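Local atomic coordinates of SorB (Sorangium cellulosum, PDB entry 6B2V), a protein that helps build the polyketide antibiotic sorangicin on a trans-acyltransferase assembly line, the part described here being the pyran synthase domain of module nine. Residues E39-F44 against R104-D109; G113-V118 against R127-F132; E165-P170 against G226-R231; W177-V182 against L189-A194; N211-P216 against A249-R254. One frame throughout, in Å; residues are numbered along the deposited sequence.

Contact 1. Residues E39-F44 against R104-D109; sequences EGRRAF and RVVLSD
Arg41 lies across Val106 on one face of a pair of antiparallel strands. Its CB is near Leu107 O, and CG touches CB of Ser108 at 4.1 Å. The aliphatic stem then turns about the CG-CD bond (chi3 27°), which brings the guanidinium flat above the valine: CG1 of Val106 sits 3.7 Å from CZ of Arg41, over the centre of the group. NE and NH2 have polar partners next to the segment, and NH2 forms a salt bridge with Asp37, so the charge is answered while the flat face rests on a methyl. Residues 41-44 and 104-109 belong to adjacent strands of what is predicted to be the N-terminal hotdog fold, a sheet wrapped round a central helix. Arg42 and Leu107 form one hydrogen-bonded pair, in which Leu107 N reaches Arg42 O at 2.9 Å; Phe44 and Val105 form the next, with Phe44 N 3.0 Å from Val105 O. Between them Ala43, small enough for a close non-hydrogen-bonded pair, meets CG2 of Val106 through its CB at 4.1 Å. The other face is apolar where it turns to helix 64-77: Phe44 and Val105 both pack on Ala74, and CB of Phe44 lies 4.1 Å from CG1 of Val105. A water bridges Gly40 O and Asp109 N; the positive phi of Gly40 (75°) suits a residue without a side chain.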
# COMPACT_ATOMS: atom_id res chain seq x y z
N GLU A 39 -9.45 28.20 -4.52
CA GLU A 39 -8.03 28.49 -4.65
C GLU A 39 -7.00 27.52 -5.25
O GLU A 39 -5.86 27.49 -4.80
CB GLU A 39 -7.50 28.95 -3.29
CG GLU A 39 -8.37 29.83 -2.46
CD GLU A 39 -7.90 29.77 -1.03
OE1 GLU A 39 -7.06 30.62 -0.68
OE2 GLU A 39 -8.32 28.86 -0.27
N GLY A 40 -7.25 26.86 -6.34
CA GLY A 40 -6.19 25.95 -6.75
C GLY A 40 -6.18 24.70 -5.88
O GLY A 40 -5.15 24.23 -5.38
N ARG A 41 -7.38 24.25 -5.62
CA ARG A 41 -7.64 23.03 -4.91
C ARG A 41 -8.76 22.32 -5.60
O ARG A 41 -9.67 22.90 -6.06
CB ARG A 41 -8.06 23.27 -3.49
CG ARG A 41 -6.90 23.63 -2.64
CD ARG A 41 -7.31 24.15 -1.28
NE ARG A 41 -8.58 23.66 -0.82
CZ ARG A 41 -8.75 23.21 0.41
NH1 ARG A 41 -7.70 23.19 1.19
NH2 ARG A 41 -9.92 22.75 0.84
N ARG A 42 -8.66 21.02 -5.66
CA ARG A 42 -9.69 20.19 -6.20
C ARG A 42 -9.94 19.10 -5.18
O ARG A 42 -9.05 18.62 -4.59
CB ARG A 42 -9.31 19.64 -7.54
CG ARG A 42 -9.38 20.74 -8.58
CD ARG A 42 -9.25 20.28 -9.98
NE ARG A 42 -10.35 19.49 -10.46
CZ ARG A 42 -10.37 18.96 -11.67
NH1 ARG A 42 -9.36 19.17 -12.48
NH2 ARG A 42 -11.36 18.23 -12.07
N ALA A 43 -11.19 18.75 -5.01
CA ALA A 43 -11.61 17.81 -4.01
C ALA A 43 -12.55 16.80 -4.58
O ALA A 43 -13.33 17.09 -5.42
CB ALA A 43 -12.28 18.57 -2.86
N PHE A 44 -12.42 15.57 -4.10
CA PHE A 44 -13.24 14.46 -4.52
C PHE A 44 -13.75 13.68 -3.33
O PHE A 44 -13.15 13.71 -2.33
CB PHE A 44 -12.47 13.50 -5.45
CG PHE A 44 -11.97 14.16 -6.68
CD1 PHE A 44 -10.85 14.88 -6.64
CD2 PHE A 44 -12.65 14.06 -7.85
CE1 PHE A 44 -10.38 15.52 -7.73
CE2 PHE A 44 -12.19 14.69 -8.96
CZ PHE A 44 -11.05 15.42 -8.90
N ARG A 104 -13.27 12.13 1.92
CA ARG A 104 -12.91 13.19 1.00
C ARG A 104 -11.42 13.30 0.85
O ARG A 104 -10.75 13.09 1.77
CB ARG A 104 -13.48 14.51 1.49
CG ARG A 104 -13.25 15.67 0.56
CD ARG A 104 -13.72 16.99 1.13
NE ARG A 104 -15.11 16.97 1.58
CZ ARG A 104 -15.61 17.90 2.38
NH1 ARG A 104 -14.85 18.86 2.82
NH2 ARG A 104 -16.86 17.86 2.76
N VAL A 105 -10.96 13.56 -0.36
CA VAL A 105 -9.57 13.76 -0.60
C VAL A 105 -9.40 15.10 -1.27
O VAL A 105 -10.02 15.34 -2.24
CB VAL A 105 -8.95 12.60 -1.42
CG1 VAL A 105 -9.65 12.41 -2.73
CG2 VAL A 105 -7.49 12.83 -1.66
N VAL A 106 -8.55 15.92 -0.72
CA VAL A 106 -8.28 17.25 -1.24
C VAL A 106 -6.87 17.32 -1.81
O VAL A 106 -5.94 16.92 -1.19
CB VAL A 106 -8.42 18.28 -0.11
CG1 VAL A 106 -8.12 19.69 -0.59
CG2 VAL A 106 -9.80 18.24 0.45
N LEU A 107 -6.75 17.86 -3.01
CA LEU A 107 -5.49 18.00 -3.68
C LEU A 107 -5.12 19.46 -3.76
O LEU A 107 -5.92 20.21 -4.12
CB LEU A 107 -5.61 17.49 -5.10
CG LEU A 107 -6.11 16.07 -5.28
CD1 LEU A 107 -6.20 15.73 -6.76
CD2 LEU A 107 -5.16 15.13 -4.58
N SER A 108 -3.91 19.80 -3.40
CA SER A 108 -3.43 21.17 -3.43
C SER A 108 -2.07 21.26 -4.11
O SER A 108 -1.34 20.34 -4.13
CB SER A 108 -3.35 21.71 -2.04
OG SER A 108 -2.48 20.95 -1.26
N ASP A 109 -1.74 22.42 -4.65
CA ASP A 109 -0.50 22.57 -5.36
C ASP A 109 0.71 22.38 -4.48
O ASP A 109 0.74 22.81 -3.40
CB ASP A 109 -0.43 23.95 -6.04
CG ASP A 109 -1.36 24.08 -7.22
OD1 ASP A 109 -2.32 23.30 -7.39
OD2 ASP A 109 -1.17 25.04 -7.98
O HOH W 1 -3.40 25.03 -3.67

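Contact 2. Residues G113-V118 against R127-F132; sequences GRAYEV and RGLLVF
Tyr116 lays its ring over the backbone of Gly128 on the neighbouring strand. A chi1 of 70° holds CG between the backbone N and the carbonyl carbon, turning the ring across the strand pair rather than out from it. Gly128 N stands 3.4 Å above the ring plane, over its centre, and the glycine CA makes a CH-pi contact 3.8 Å from the centroid. Glycine suits this place because a CB here would collide with Tyr116 OH. The same two residues are a hydrogen-bonded antiparallel pair, Tyr116 N to Gly128 O being 2.9 Å. Farther along the ring, CD2 of Tyr116 packs against CG of Leu130 at 3.9 Å, while a water joins the phenol OH to Arg127 O.

Arg114 and Leu130 form the next hydrogen-bonded pair, with Leu130 N 2.7 Å from Arg114 O. The fold at chi2 (-77°) brings the arginine back to Phe132, whose CZ lies against one face of the guanidinium, toward its rim, with the two planes 58° apart; CG of Arg114 also touches the ring. NH1 of Arg114 donates to Gly113 O at 3.0 Å. Gly113 in turn puts its CA squarely over the Phe132 ring, 3.5 Å from the centroid, an approach that any CB would block. In this hairpin of the predicted N-terminal hotdog fold, Tyr116 and Leu130 face helix 64-77. Aromatic faces thus rest directly on glycine backbone, and the phenol keeps its polar end hydrated although its ring is buried.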
# COMPACT_ATOMS: atom_id res chain seq x y z
N GLY A 113 4.02 18.05 -7.25
CA GLY A 113 2.83 17.87 -8.01
C GLY A 113 1.67 18.35 -7.17
O GLY A 113 1.18 19.42 -7.33
N ARG A 114 1.15 17.46 -6.34
CA ARG A 114 0.08 17.82 -5.45
C ARG A 114 0.20 17.21 -4.09
O ARG A 114 0.63 16.12 -3.96
CB ARG A 114 -1.26 17.33 -5.94
CG ARG A 114 -1.74 17.84 -7.25
CD ARG A 114 -2.28 19.25 -7.13
NE ARG A 114 -2.81 19.69 -8.40
CZ ARG A 114 -2.10 20.33 -9.33
NH1 ARG A 114 -0.86 20.67 -9.15
NH2 ARG A 114 -2.68 20.68 -10.43
N ALA A 115 -0.14 17.98 -3.09
CA ALA A 115 -0.28 17.41 -1.78
C ALA A 115 -1.71 16.85 -1.67
O ALA A 115 -2.60 17.36 -2.25
CB ALA A 115 -0.05 18.45 -0.70
N TYR A 116 -1.89 15.77 -0.94
CA TYR A 116 -3.20 15.26 -0.71
C TYR A 116 -3.46 15.05 0.79
O TYR A 116 -2.56 14.85 1.51
CB TYR A 116 -3.44 13.90 -1.44
CG TYR A 116 -2.71 12.70 -0.93
CD1 TYR A 116 -3.22 11.95 0.09
CD2 TYR A 116 -1.53 12.30 -1.48
CE1 TYR A 116 -2.56 10.84 0.56
CE2 TYR A 116 -0.87 11.21 -1.02
CZ TYR A 116 -1.38 10.48 -0.01
OH TYR A 116 -0.66 9.41 0.42
N GLU A 117 -4.70 15.21 1.19
CA GLU A 117 -5.14 14.92 2.51
C GLU A 117 -6.45 14.19 2.41
O GLU A 117 -7.35 14.67 1.79
CB GLU A 117 -5.33 16.17 3.33
CG GLU A 117 -5.74 15.92 4.77
CD GLU A 117 -6.15 17.20 5.51
OE1 GLU A 117 -7.28 17.64 5.38
OE2 GLU A 117 -5.28 17.71 6.17
N VAL A 118 -6.55 13.02 3.02
CA VAL A 118 -7.79 12.29 3.03
C VAL A 118 -8.43 12.42 4.41
O VAL A 118 -7.83 12.12 5.37
CB VAL A 118 -7.60 10.80 2.75
CG1 VAL A 118 -8.95 10.16 2.60
CG2 VAL A 118 -6.82 10.60 1.49
N ARG A 127 -2.31 11.49 4.44
CA ARG A 127 -1.78 12.57 3.67
C ARG A 127 -0.49 12.16 2.99
O ARG A 127 0.11 11.20 3.30
CB ARG A 127 -1.54 13.80 4.52
CG ARG A 127 -0.30 13.72 5.35
CD ARG A 127 -0.03 14.97 6.10
NE ARG A 127 1.36 15.06 6.46
CZ ARG A 127 1.78 15.62 7.57
NH1 ARG A 127 0.87 16.11 8.38
NH2 ARG A 127 3.05 15.67 7.85
N GLY A 128 -0.12 12.93 2.02
CA GLY A 128 1.09 12.68 1.30
C GLY A 128 1.26 13.58 0.10
O GLY A 128 0.53 14.50 -0.05
N LEU A 129 2.20 13.21 -0.75
CA LEU A 129 2.51 13.98 -1.93
C LEU A 129 2.37 13.14 -3.19
O LEU A 129 2.94 12.13 -3.27
CB LEU A 129 3.94 14.46 -1.89
CG LEU A 129 4.40 15.39 -0.79
CD1 LEU A 129 5.90 15.56 -0.84
CD2 LEU A 129 3.74 16.74 -0.92
N LEU A 130 1.62 13.62 -4.15
CA LEU A 130 1.51 12.97 -5.43
C LEU A 130 2.55 13.59 -6.35
O LEU A 130 2.55 14.77 -6.54
CB LEU A 130 0.11 13.15 -5.99
CG LEU A 130 -1.00 12.37 -5.32
CD1 LEU A 130 -2.27 13.15 -5.31
CD2 LEU A 130 -1.28 11.06 -6.00
N VAL A 131 3.43 12.76 -6.90
CA VAL A 131 4.50 13.19 -7.75
C VAL A 131 4.12 13.01 -9.21
O VAL A 131 3.79 11.94 -9.62
CB VAL A 131 5.73 12.33 -7.50
CG1 VAL A 131 6.89 12.77 -8.35
CG2 VAL A 131 6.09 12.32 -6.01
N PHE A 132 4.18 14.11 -9.92
CA PHE A 132 3.82 14.16 -11.29
C PHE A 132 4.90 13.58 -12.15
O PHE A 132 6.01 13.48 -11.80
CB PHE A 132 3.64 15.62 -11.70
CG PHE A 132 2.32 16.24 -11.30
CD1 PHE A 132 1.42 15.59 -10.55
CD2 PHE A 132 2.03 17.53 -11.67
CE1 PHE A 132 0.24 16.17 -10.19
CE2 PHE A 132 0.86 18.13 -11.34
CZ PHE A 132 -0.05 17.45 -10.60
O HOH W 2 -1.10 8.23 2.97

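Contact 3. Residues E165-P170 against G226-R231; sequences EAMGMP and GEREWR
Glu227, just after the Schellman motif at Gly226, meets Met167 through its carbonyl, near the sulfur, and Arg228 carries the contact on. Arg228 O lies close to the methionine stem, 3.2 Å from Met167 CG, and the Arg228 guanidinium reaches CB of Ala166 at 4.0 Å through NH2. Glu229 turns its side chain away, as fits a charged residue at the surface.

Trp230 then points into the first segment. With CG anti to the backbone N (chi1 -163°), the indole runs beside Met169, which covers one of its faces: CB of Met169 stands 3.8 Å from the centroid of the six-membered ring, only 1° off the normal. The sulfur beyond it makes an oblique Met-aromatic contact, SD to the same centroid measuring 4.9 Å. On the five-membered side of that face, CD of Pro170 approaches CD1 of Trp230 at 3.5 Å. The unbranched methionine stem and the compact proline ring together cover the broad indole. Gly168, at positive phi (84°), lets the chain turn after helix 160-166.

The whole joins the end of that helix to the link between helix 207-225 and strand 232-241. Met167 packs on Leu222 and Trp230 on Ile218, both of helix 207-225, within the predicted C-terminal hotdog fold.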
# COMPACT_ATOMS: atom_id res chain seq x y z
N GLU A 165 -2.16 -14.64 10.50
CA GLU A 165 -3.47 -14.62 11.14
C GLU A 165 -3.31 -14.61 12.64
O GLU A 165 -4.01 -13.95 13.33
CB GLU A 165 -4.33 -15.79 10.71
CG GLU A 165 -4.94 -15.65 9.34
CD GLU A 165 -5.87 -16.81 9.00
OE1 GLU A 165 -5.90 -17.77 9.77
OE2 GLU A 165 -6.54 -16.76 8.00
N ALA A 166 -2.33 -15.32 13.13
CA ALA A 166 -2.05 -15.38 14.55
C ALA A 166 -1.61 -14.03 15.09
O ALA A 166 -1.74 -13.77 16.27
CB ALA A 166 -1.01 -16.42 14.85
N MET A 167 -1.07 -13.24 14.20
CA MET A 167 -0.58 -11.94 14.54
C MET A 167 -1.61 -10.85 14.38
O MET A 167 -1.29 -9.72 14.54
CB MET A 167 0.76 -11.64 13.87
CG MET A 167 1.88 -12.42 14.57
SD MET A 167 3.56 -12.09 14.05
CE MET A 167 3.39 -12.33 12.25
N GLY A 168 -2.84 -11.21 14.08
CA GLY A 168 -3.86 -10.21 13.99
C GLY A 168 -4.06 -9.43 12.71
O GLY A 168 -4.70 -8.44 12.74
N MET A 169 -3.56 -9.94 11.61
CA MET A 169 -3.72 -9.25 10.34
C MET A 169 -5.18 -9.09 10.02
O MET A 169 -5.92 -10.03 10.07
CB MET A 169 -3.03 -10.11 9.27
CG MET A 169 -3.21 -9.71 7.85
SD MET A 169 -2.43 -10.84 6.68
CE MET A 169 -3.35 -12.37 6.89
N PRO A 170 -5.60 -7.88 9.69
CA PRO A 170 -6.99 -7.63 9.33
C PRO A 170 -7.42 -8.29 8.02
O PRO A 170 -8.52 -8.64 7.86
CB PRO A 170 -7.07 -6.11 9.24
CG PRO A 170 -5.92 -5.64 9.97
CD PRO A 170 -4.86 -6.64 9.89
N GLY A 226 10.91 -9.38 17.35
CA GLY A 226 10.40 -10.41 18.21
C GLY A 226 9.00 -10.19 18.72
O GLY A 226 8.67 -10.62 19.78
N GLU A 227 8.18 -9.58 17.89
CA GLU A 227 6.84 -9.24 18.27
C GLU A 227 5.80 -9.98 17.48
O GLU A 227 6.05 -10.47 16.45
CB GLU A 227 6.60 -7.75 18.18
CG GLU A 227 7.48 -6.90 19.04
CD GLU A 227 7.15 -6.97 20.52
OE1 GLU A 227 6.05 -7.32 20.85
OE2 GLU A 227 8.02 -6.69 21.32
N ARG A 228 4.64 -10.08 18.09
CA ARG A 228 3.51 -10.78 17.59
C ARG A 228 2.23 -9.95 17.39
O ARG A 228 1.25 -10.50 17.09
CB ARG A 228 3.19 -11.95 18.53
CG ARG A 228 4.04 -13.16 18.29
CD ARG A 228 3.78 -14.26 19.31
NE ARG A 228 2.54 -14.95 19.05
CZ ARG A 228 2.43 -16.03 18.29
NH1 ARG A 228 3.47 -16.54 17.65
NH2 ARG A 228 1.29 -16.57 18.16
N GLU A 229 2.26 -8.67 17.62
CA GLU A 229 1.10 -7.83 17.45
C GLU A 229 1.20 -7.19 16.05
O GLU A 229 2.20 -6.69 15.71
CB GLU A 229 1.06 -6.78 18.55
CG GLU A 229 0.93 -7.28 19.99
CD GLU A 229 -0.42 -7.82 20.30
OE1 GLU A 229 -1.38 -7.13 20.03
OE2 GLU A 229 -0.51 -8.92 20.83
N TRP A 230 0.11 -7.17 15.30
CA TRP A 230 0.14 -6.62 13.93
C TRP A 230 0.53 -5.17 13.90
O TRP A 230 0.24 -4.43 14.81
CB TRP A 230 -1.23 -6.77 13.25
CG TRP A 230 -1.17 -6.61 11.76
CD1 TRP A 230 -1.69 -5.63 11.03
CD2 TRP A 230 -0.47 -7.44 10.87
NE1 TRP A 230 -1.38 -5.79 9.72
CE2 TRP A 230 -0.62 -6.91 9.60
CE3 TRP A 230 0.28 -8.58 11.03
CZ2 TRP A 230 -0.08 -7.50 8.51
CZ3 TRP A 230 0.81 -9.17 9.94
CH2 TRP A 230 0.62 -8.63 8.69
N ARG A 231 1.22 -4.81 12.84
CA ARG A 231 1.63 -3.46 12.65
C ARG A 231 0.99 -2.90 11.38
O ARG A 231 0.77 -3.59 10.45
CB ARG A 231 3.16 -3.37 12.63
CG ARG A 231 3.82 -3.73 13.97
CD ARG A 231 5.32 -3.73 13.95
NE ARG A 231 5.86 -3.89 15.29
CZ ARG A 231 7.12 -3.78 15.60
NH1 ARG A 231 8.02 -3.53 14.70
NH2 ARG A 231 7.48 -3.91 16.85

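Contact 4. Residues W177-V182 against L189-A194; sequences WIASLV and LASLQA
Ala194 fits its methyl against the face of Trp177, with CB 3.8 Å from the centroid of the six-membered ring in a CH-pi contact. Small as it is, alanine lets its CA come over the rim of the same face as well. Beside this broad plate Leu192 forms a second bump: its CD2 branch fills the notch between CB of Trp177, at 4.0 Å, and CG1 of Ile178, at 4.2 Å. Ala190 makes a shallow hollow farther along this side, into which CD1 of Leu181 settles 4.1 Å from the alanine CB. Leu181 and Ala190 turn to helix 207-225, the central helix of the predicted C-terminal hotdog fold.

The hairpin is not regular. Ala179 and Ser180 both face Ser191, a classic beta bulge that shifts the pairing by one residue. Ala179 N bonds Ser191 O at 2.9 Å, while Ser191 N reaches Ser180 O by a more bent bond (141° at the hydrogen). Beyond it Val182 and Leu189 resume a hydrogen-bonded pair, their side chains side by side and pointing the same way, with CG2 of Val182 touching CB of Leu189.

The two serine hydroxyls hydrogen-bond, either possibly the donor; the 2.5 Å between Ser180 OG and Ser191 OG is very short and its exact value doubtful. A water links Ser180 OG to Leu189 O. Apolar packing thus holds the side of Leu181 and Ala190 toward the helix; the serine side mixes Val182-Leu189 packing with hydroxyls and water.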
# COMPACT_ATOMS: atom_id res chain seq x y z
N TRP A 177 -2.94 -12.53 -2.35
CA TRP A 177 -2.27 -13.25 -3.39
C TRP A 177 -1.11 -14.13 -2.90
O TRP A 177 -0.54 -14.84 -3.64
CB TRP A 177 -1.70 -12.28 -4.42
CG TRP A 177 -2.68 -11.47 -5.23
CD1 TRP A 177 -3.81 -10.89 -4.81
CD2 TRP A 177 -2.55 -11.14 -6.61
NE1 TRP A 177 -4.41 -10.24 -5.83
CE2 TRP A 177 -3.63 -10.35 -6.95
CE3 TRP A 177 -1.62 -11.43 -7.58
CZ2 TRP A 177 -3.82 -9.90 -8.23
CZ3 TRP A 177 -1.81 -10.96 -8.84
CH2 TRP A 177 -2.89 -10.21 -9.14
N ILE A 178 -0.79 -14.04 -1.63
CA ILE A 178 0.32 -14.81 -1.13
C ILE A 178 0.14 -16.31 -1.19
O ILE A 178 -0.85 -16.80 -0.77
CB ILE A 178 0.64 -14.35 0.29
CG1 ILE A 178 0.97 -12.89 0.26
CG2 ILE A 178 1.83 -15.12 0.84
CD1 ILE A 178 1.09 -12.31 1.61
N ALA A 179 1.10 -17.01 -1.78
CA ALA A 179 1.06 -18.45 -1.90
C ALA A 179 2.14 -19.16 -1.11
O ALA A 179 2.01 -20.27 -0.77
CB ALA A 179 1.19 -18.87 -3.32
N SER A 180 3.23 -18.49 -0.90
CA SER A 180 4.34 -19.00 -0.12
C SER A 180 5.16 -17.84 0.45
O SER A 180 5.09 -16.78 -0.03
CB SER A 180 5.29 -19.85 -0.96
OG SER A 180 6.05 -19.02 -1.80
N LEU A 181 5.90 -18.10 1.52
CA LEU A 181 6.74 -17.11 2.12
C LEU A 181 8.04 -17.69 2.71
O LEU A 181 7.97 -18.56 3.48
CB LEU A 181 5.95 -16.41 3.22
CG LEU A 181 6.64 -15.32 4.05
CD1 LEU A 181 7.12 -14.18 3.18
CD2 LEU A 181 5.68 -14.72 5.06
N VAL A 182 9.21 -17.17 2.34
CA VAL A 182 10.47 -17.56 2.90
C VAL A 182 11.21 -16.29 3.35
O VAL A 182 10.99 -15.24 2.89
CB VAL A 182 11.37 -18.40 1.93
CG1 VAL A 182 10.70 -19.71 1.53
CG2 VAL A 182 11.74 -17.59 0.70
N LEU A 189 10.89 -13.17 0.87
CA LEU A 189 10.39 -13.40 -0.45
C LEU A 189 9.08 -14.21 -0.42
O LEU A 189 9.01 -15.29 0.05
CB LEU A 189 11.43 -14.10 -1.28
CG LEU A 189 11.13 -14.30 -2.76
CD1 LEU A 189 11.25 -13.02 -3.54
CD2 LEU A 189 12.02 -15.40 -3.33
N ALA A 190 8.06 -13.58 -0.98
CA ALA A 190 6.74 -14.20 -1.09
C ALA A 190 6.40 -14.46 -2.54
O ALA A 190 6.61 -13.63 -3.32
CB ALA A 190 5.66 -13.31 -0.51
N SER A 191 5.92 -15.65 -2.83
CA SER A 191 5.43 -15.92 -4.16
C SER A 191 3.92 -15.61 -4.18
O SER A 191 3.27 -15.74 -3.21
CB SER A 191 5.73 -17.31 -4.62
OG SER A 191 4.94 -18.18 -3.93
N LEU A 192 3.44 -15.17 -5.34
CA LEU A 192 2.06 -14.77 -5.49
C LEU A 192 1.31 -15.56 -6.53
O LEU A 192 1.86 -15.97 -7.47
CB LEU A 192 1.96 -13.33 -5.97
CG LEU A 192 2.66 -12.31 -5.11
CD1 LEU A 192 2.50 -10.96 -5.76
CD2 LEU A 192 2.19 -12.27 -3.68
N GLN A 193 0.04 -15.76 -6.26
CA GLN A 193 -0.88 -16.38 -7.22
C GLN A 193 -2.15 -15.51 -7.23
O GLN A 193 -2.71 -15.24 -6.23
CB GLN A 193 -1.21 -17.77 -6.80
CG GLN A 193 -2.10 -18.51 -7.78
CD GLN A 193 -2.22 -19.97 -7.41
OE1 GLN A 193 -1.31 -20.56 -6.83
NE2 GLN A 193 -3.38 -20.54 -7.70
N ALA A 194 -2.56 -15.13 -8.42
CA ALA A 194 -3.74 -14.33 -8.49
C ALA A 194 -4.98 -15.10 -8.14
O ALA A 194 -5.10 -16.23 -8.43
CB ALA A 194 -3.88 -13.72 -9.87
O HOH W 3 8.52 -17.69 -1.45

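Contact 5. Residues N211-P216 against A249-R254; sequences NSVLVP and AYVHAR
Val251 presses both methyls into the surface of helix 211-216. A chi1 of 173° carries CG1 away from the backbone N, and this branch enters the groove between Val213 and Pro216. There CG1 of Val251 lies 3.4 Å from Val213 O. It also comes within 3.8 Å of CG of Pro216, the valine and proline side chains crossing at about a right angle. CG2 of Val251 rests on the backbone just before, 3.8 Å from Ser212 O and beside Val213 CA. A branched valine suits the spot because its two methyls reach different parts of about one helical turn.

Farther along the strand the packing is slacker. Ala253 also points at the helix, but its short side chain approaches no nearer than 4.1 Å, from CB to Pro216 C. His252, between them, turns away to a hydrogen bond with Glu187. All five touching residues are buried, so the looser end is slack rather than wet.

Helix 207-225 here packs on strand 250-255, the short axes 36° apart, as the helix-on-sheet core of a hotdog fold. Proline has no N-H to give to the turn before, and the helix kinks at Pro216. No hydrogen bond spans the interface. Ser212 O has no polar partner in the model and faces a methyl instead, so the contact rests on apolar packing.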
# COMPACT_ATOMS: atom_id res chain seq x y z
N ASN A 211 -2.16 -5.08 -0.20
CA ASN A 211 -1.91 -5.72 1.09
C ASN A 211 -0.99 -6.93 0.96
O ASN A 211 -0.25 -7.22 1.82
CB ASN A 211 -3.21 -6.15 1.75
CG ASN A 211 -3.88 -5.01 2.47
OD1 ASN A 211 -5.06 -4.99 2.58
ND2 ASN A 211 -3.12 -4.12 2.95
N SER A 212 -1.08 -7.62 -0.16
CA SER A 212 -0.18 -8.74 -0.41
C SER A 212 1.27 -8.28 -0.48
O SER A 212 2.14 -9.01 -0.21
CB SER A 212 -0.54 -9.46 -1.69
OG SER A 212 -1.83 -9.97 -1.62
N VAL A 213 1.49 -7.12 -1.03
CA VAL A 213 2.83 -6.57 -1.07
C VAL A 213 3.36 -6.14 0.32
O VAL A 213 4.48 -6.31 0.66
CB VAL A 213 2.91 -5.37 -2.04
CG1 VAL A 213 4.31 -4.83 -2.12
CG2 VAL A 213 2.44 -5.74 -3.41
N LEU A 214 2.48 -5.52 1.08
CA LEU A 214 2.84 -5.06 2.41
C LEU A 214 3.02 -6.12 3.49
O LEU A 214 3.80 -5.96 4.35
CB LEU A 214 1.90 -3.95 2.92
CG LEU A 214 1.83 -2.67 2.05
CD1 LEU A 214 1.14 -1.55 2.77
CD2 LEU A 214 3.18 -2.23 1.53
N VAL A 215 2.27 -7.20 3.39
CA VAL A 215 2.30 -8.22 4.43
C VAL A 215 3.67 -8.80 4.68
O VAL A 215 4.03 -8.98 5.79
CB VAL A 215 1.19 -9.31 4.20
CG1 VAL A 215 1.48 -10.62 4.93
CG2 VAL A 215 -0.10 -8.80 4.70
N PRO A 216 4.43 -9.08 3.64
CA PRO A 216 5.76 -9.64 3.88
C PRO A 216 6.69 -8.67 4.63
O PRO A 216 7.50 -9.12 5.35
CB PRO A 216 6.25 -9.99 2.48
CG PRO A 216 5.01 -10.31 1.80
CD PRO A 216 4.04 -9.27 2.25
N ALA A 249 4.31 -11.53 -9.43
CA ALA A 249 4.65 -12.89 -9.13
C ALA A 249 5.41 -13.07 -7.82
O ALA A 249 5.34 -14.13 -7.27
CB ALA A 249 5.42 -13.50 -10.27
N TYR A 250 6.15 -12.06 -7.39
CA TYR A 250 6.90 -12.14 -6.15
C TYR A 250 6.91 -10.81 -5.42
O TYR A 250 6.84 -9.81 -6.03
CB TYR A 250 8.39 -12.53 -6.39
CG TYR A 250 8.60 -13.93 -6.84
CD1 TYR A 250 8.68 -14.91 -5.92
CD2 TYR A 250 8.70 -14.27 -8.15
CE1 TYR A 250 8.85 -16.20 -6.27
CE2 TYR A 250 8.86 -15.61 -8.51
CZ TYR A 250 8.92 -16.55 -7.54
OH TYR A 250 9.14 -17.91 -7.75
N VAL A 251 7.04 -10.86 -4.11
CA VAL A 251 7.18 -9.69 -3.26
C VAL A 251 8.51 -9.90 -2.50
O VAL A 251 8.69 -10.88 -1.90
CB VAL A 251 6.01 -9.57 -2.29
CG1 VAL A 251 6.24 -8.45 -1.30
CG2 VAL A 251 4.73 -9.29 -3.02
N HIS A 252 9.39 -8.91 -2.59
CA HIS A 252 10.71 -8.89 -2.01
C HIS A 252 10.82 -7.73 -1.05
O HIS A 252 10.88 -6.66 -1.44
CB HIS A 252 11.74 -8.74 -3.11
CG HIS A 252 13.16 -8.77 -2.62
ND1 HIS A 252 14.15 -7.98 -3.14
CD2 HIS A 252 13.73 -9.48 -1.63
CE1 HIS A 252 15.27 -8.22 -2.49
NE2 HIS A 252 15.05 -9.16 -1.60
N ALA A 253 10.89 -8.08 0.22
CA ALA A 253 11.01 -7.15 1.32
C ALA A 253 12.30 -7.32 2.10
O ALA A 253 12.74 -8.38 2.32
CB ALA A 253 9.88 -7.41 2.32
N ARG A 254 12.70 -6.27 2.92
CA ARG A 254 14.09 -6.12 3.27
C ARG A 254 14.27 -4.81 4.03
O ARG A 254 13.54 -3.92 3.91
CB ARG A 254 15.01 -6.13 2.01
CG ARG A 254 14.78 -5.01 1.05
CD ARG A 254 15.63 -5.12 -0.21
NE ARG A 254 15.40 -3.98 -1.08
CZ ARG A 254 14.40 -3.89 -1.92
NH1 ARG A 254 14.24 -2.79 -2.64
NH2 ARG A 254 13.56 -4.88 -2.02

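In the fold
Contacts 1 and 2 share a sheet on one side of the chain's centre: strands 101-110 and 113-120 are neighbours, and Ser108 O lies 2.8 Å from Ala115 N, a probable hydrogen bond. Contacts 3, 4 and 5 gather on the other side, in the predicted C-terminal hotdog fold. Contact 5 is their hub, its centre 8 Å from that of contact 4. Trp177 N of contact 4 probably bonds Ser212 OG at 2.9 Å, and Met169 SD of contact 3 touches Val215 CG2 at 3.7 Å. Contacts 3 and 4 do not meet, their nearest atoms being about 6 Å apart. Between the halves, contacts 2 and 5 come within about 11 Å at their nearest atoms.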